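Long-range contact in MazG-related protein (Thermotoga maritima, PDB 2YXH), which binds magnesium ions and probably hydrolyses nucleoside triphosphates to monophosphates and diphosphate, its function being otherwise unknown: residues K91-W96 and E106-E111. The protein carries 1 engineered substitution. Residues are numbered along the deposited sequence; the frame is centred on the assembly and turned at random.
Sequences KPWLFW and EKIWKE
The carbonyl oxygen of P92, whose pyrrolidine ring packs on I108, accepts the amide of F95 (F95 N to P92 O 3.0 Å) and also lies against one face of the W96 indole. This bond belongs to the short 3-10 turn 92-94, which presents P92 and W93 to the helix; W96 follows it. The two segments meet through apolar side-chain atoms. I108 is the centre of the contact and divides its two branches between different partners. CG1 stands beside the backbone N (chi1 -60°) and carries CD1 to the benzo edge of W96, where W96 CH2 is 3.4 Å from I108 CD1. CG2, anti to that N, meets the proline ring instead, with I108 CG2 3.8 Å from P92 CD. The W93 indole meets the base of the I108 side chain with its edge: W93 CZ3 abuts I108 CB at 3.8 Å, and its neighbour W93 CH2 reaches W109 CB at 3.9 Å. W93 holds CG between its backbone N and carbonyl carbon (chi1 58°), a folded arrangement that places the ring over K91 CA, which sits 3.5 Å above one face near the rim. With an alanine at position I108, the W96 edge and the P92 ring are likely to lose the methyls they pack on, opening a gap between turn and helix. C16 of the second subunit packs on K91 and W93. The contact is plain apolar packing away from the metal sites, joining the loop after helix 76-90 to helix 102-113, where W93 also touches A105 and P92 touches R112; W109 reaches back to R90 of helix 76-90, and L94 rests on I87 of that helix.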
loop_
_atom_site.group_PDB
_atom_site.type_symbol
_atom_site.label_atom_id
_atom_site.label_comp_id
_atom_site.label_asym_id
_atom_site.label_seq_id
_atom_site.Cartn_x
_atom_site.Cartn_y
_atom_site.Cartn_z
ATOM N N LYS A 91 5.714 10.151 16.732
ATOM C CA LYS A 91 6.466 11.163 16.024
ATOM C C LYS A 91 5.710 12.397 16.258
ATOM O O LYS A 91 5.134 12.919 15.353
ATOM C CB LYS A 91 6.538 10.826 14.528
ATOM C CG LYS A 91 7.301 9.504 14.219
ATOM C CD LYS A 91 7.272 9.213 12.702
ATOM C CE LYS A 91 8.673 9.129 12.047
ATOM N NZ LYS A 91 8.666 9.598 10.580
ATOM N N PRO A 92 5.651 12.877 17.523
ATOM C CA PRO A 92 4.744 14.065 17.746
ATOM C C PRO A 92 5.173 15.317 17.056
ATOM O O PRO A 92 4.368 16.261 16.875
ATOM C CB PRO A 92 4.872 14.339 19.277
ATOM C CG PRO A 92 6.137 13.614 19.664
ATOM C CD PRO A 92 6.277 12.396 18.765
ATOM N N TRP A 93 6.479 15.377 16.773
ATOM C CA TRP A 93 7.028 16.558 16.024
ATOM C C TRP A 93 6.344 16.848 14.661
ATOM O O TRP A 93 6.491 17.933 14.143
ATOM C CB TRP A 93 8.510 16.433 15.818
ATOM C CG TRP A 93 8.937 15.179 15.056
ATOM C CD1 TRP A 93 9.104 15.025 13.661
ATOM C CD2 TRP A 93 9.316 13.915 15.639
ATOM N NE1 TRP A 93 9.556 13.720 13.365
ATOM C CE2 TRP A 93 9.660 13.023 14.555
ATOM C CE3 TRP A 93 9.370 13.428 16.961
ATOM C CZ2 TRP A 93 10.072 11.720 14.792
ATOM C CZ3 TRP A 93 9.796 12.081 17.176
ATOM C CH2 TRP A 93 10.126 11.272 16.109
ATOM N N LEU A 94 5.579 15.878 14.130
ATOM C CA LEU A 94 4.842 16.033 12.868
ATOM C C LEU A 94 3.806 17.125 12.994
ATOM O O LEU A 94 3.313 17.699 12.008
ATOM C CB LEU A 94 4.177 14.699 12.476
ATOM C CG LEU A 94 5.130 13.535 12.178
ATOM C CD1 LEU A 94 4.351 12.303 11.736
ATOM C CD2 LEU A 94 6.042 14.007 11.065
ATOM N N PHE A 95 3.450 17.429 14.229
ATOM C CA PHE A 95 2.364 18.390 14.489
ATOM C C PHE A 95 2.892 19.624 15.175
ATOM O O PHE A 95 2.118 20.340 15.796
ATOM C CB PHE A 95 1.316 17.693 15.345
ATOM C CG PHE A 95 0.770 16.465 14.697
ATOM C CD1 PHE A 95 -0.262 16.560 13.742
ATOM C CD2 PHE A 95 1.327 15.216 14.964
ATOM C CE1 PHE A 95 -0.764 15.441 13.087
ATOM C CE2 PHE A 95 0.826 14.088 14.311
ATOM C CZ PHE A 95 -0.224 14.209 13.368
ATOM N N TRP A 96 4.206 19.847 15.094
ATOM C CA TRP A 96 4.886 20.956 15.742
ATOM C C TRP A 96 5.502 21.866 14.672
ATOM O O TRP A 96 6.221 21.370 13.782
ATOM C CB TRP A 96 6.034 20.448 16.604
ATOM C CG TRP A 96 5.708 19.646 17.844
ATOM C CD1 TRP A 96 4.475 19.474 18.444
ATOM C CD2 TRP A 96 6.649 18.940 18.660
ATOM N NE1 TRP A 96 4.614 18.677 19.545
ATOM C CE2 TRP A 96 5.931 18.336 19.696
ATOM C CE3 TRP A 96 8.033 18.702 18.565
ATOM C CZ2 TRP A 96 6.543 17.548 20.669
ATOM C CZ3 TRP A 96 8.652 17.923 19.536
ATOM C CH2 TRP A 96 7.899 17.327 20.562
ATOM N N GLU A 106 14.929 11.372 17.496
ATOM C CA GLU A 106 15.104 10.014 17.975
ATOM C C GLU A 106 14.904 9.854 19.493
ATOM O O GLU A 106 14.325 8.864 19.931
ATOM C CB GLU A 106 16.422 9.438 17.588
ATOM C CG GLU A 106 17.603 10.245 17.958
ATOM C CD GLU A 106 18.932 9.553 17.551
ATOM O OE1 GLU A 106 19.184 8.409 18.094
ATOM O OE2 GLU A 106 19.687 10.148 16.700
ATOM N N LYS A 107 15.398 10.808 20.279
ATOM C CA LYS A 107 15.325 10.711 21.734
ATOM C C LYS A 107 13.860 10.620 22.063
ATOM O O LYS A 107 13.456 9.765 22.860
ATOM C CB LYS A 107 15.932 11.957 22.362
ATOM C CG LYS A 107 17.417 11.952 22.401
ATOM C CD LYS A 107 17.895 12.840 23.503
ATOM C CE LYS A 107 19.183 13.559 23.074
ATOM N NZ LYS A 107 19.600 14.672 24.057
ATOM N N ILE A 108 13.026 11.438 21.400
ATOM C CA ILE A 108 11.608 11.307 21.619
ATOM C C ILE A 108 11.123 9.909 21.253
ATOM O O ILE A 108 10.458 9.208 22.023
ATOM C CB ILE A 108 10.844 12.327 20.825
ATOM C CG1 ILE A 108 11.292 13.743 21.260
ATOM C CG2 ILE A 108 9.329 12.034 20.957
ATOM C CD1 ILE A 108 10.330 14.939 20.865
ATOM N N TRP A 109 11.560 9.459 20.096
ATOM C CA TRP A 109 10.991 8.290 19.555
ATOM C C TRP A 109 11.376 7.072 20.413
ATOM O O TRP A 109 10.556 6.157 20.642
ATOM C CB TRP A 109 11.423 8.154 18.101
ATOM C CG TRP A 109 10.872 6.982 17.461
ATOM C CD1 TRP A 109 9.675 6.875 16.824
ATOM C CD2 TRP A 109 11.480 5.683 17.409
ATOM N NE1 TRP A 109 9.509 5.609 16.331
ATOM C CE2 TRP A 109 10.603 4.851 16.666
ATOM C CE3 TRP A 109 12.726 5.163 17.855
ATOM C CZ2 TRP A 109 10.909 3.497 16.371
ATOM C CZ3 TRP A 109 13.062 3.790 17.558
ATOM C CH2 TRP A 109 12.146 2.975 16.824
ATOM N N LYS A 110 12.603 7.078 20.897
ATOM C CA LYS A 110 13.063 6.011 21.728
ATOM C C LYS A 110 12.051 5.878 22.914
ATOM O O LYS A 110 11.718 4.766 23.320
ATOM C CB LYS A 110 14.477 6.343 22.180
ATOM C CG LYS A 110 14.998 5.398 23.232
ATOM C CD LYS A 110 16.497 5.286 23.193
ATOM C CE LYS A 110 16.909 3.998 23.927
ATOM N NZ LYS A 110 16.742 3.972 25.441
ATOM N N GLU A 111 11.491 6.995 23.404
ATOM C CA GLU A 111 10.698 6.945 24.623
ATOM C C GLU A 111 9.270 6.583 24.314
ATOM O O GLU A 111 8.668 5.822 25.044
ATOM C CB GLU A 111 10.698 8.300 25.355
ATOM C CG GLU A 111 12.086 8.765 25.879
ATOM C CD GLU A 111 12.802 7.714 26.685
ATOM O OE1 GLU A 111 12.177 7.078 27.569
ATOM O OE2 GLU A 111 14.004 7.520 26.414
#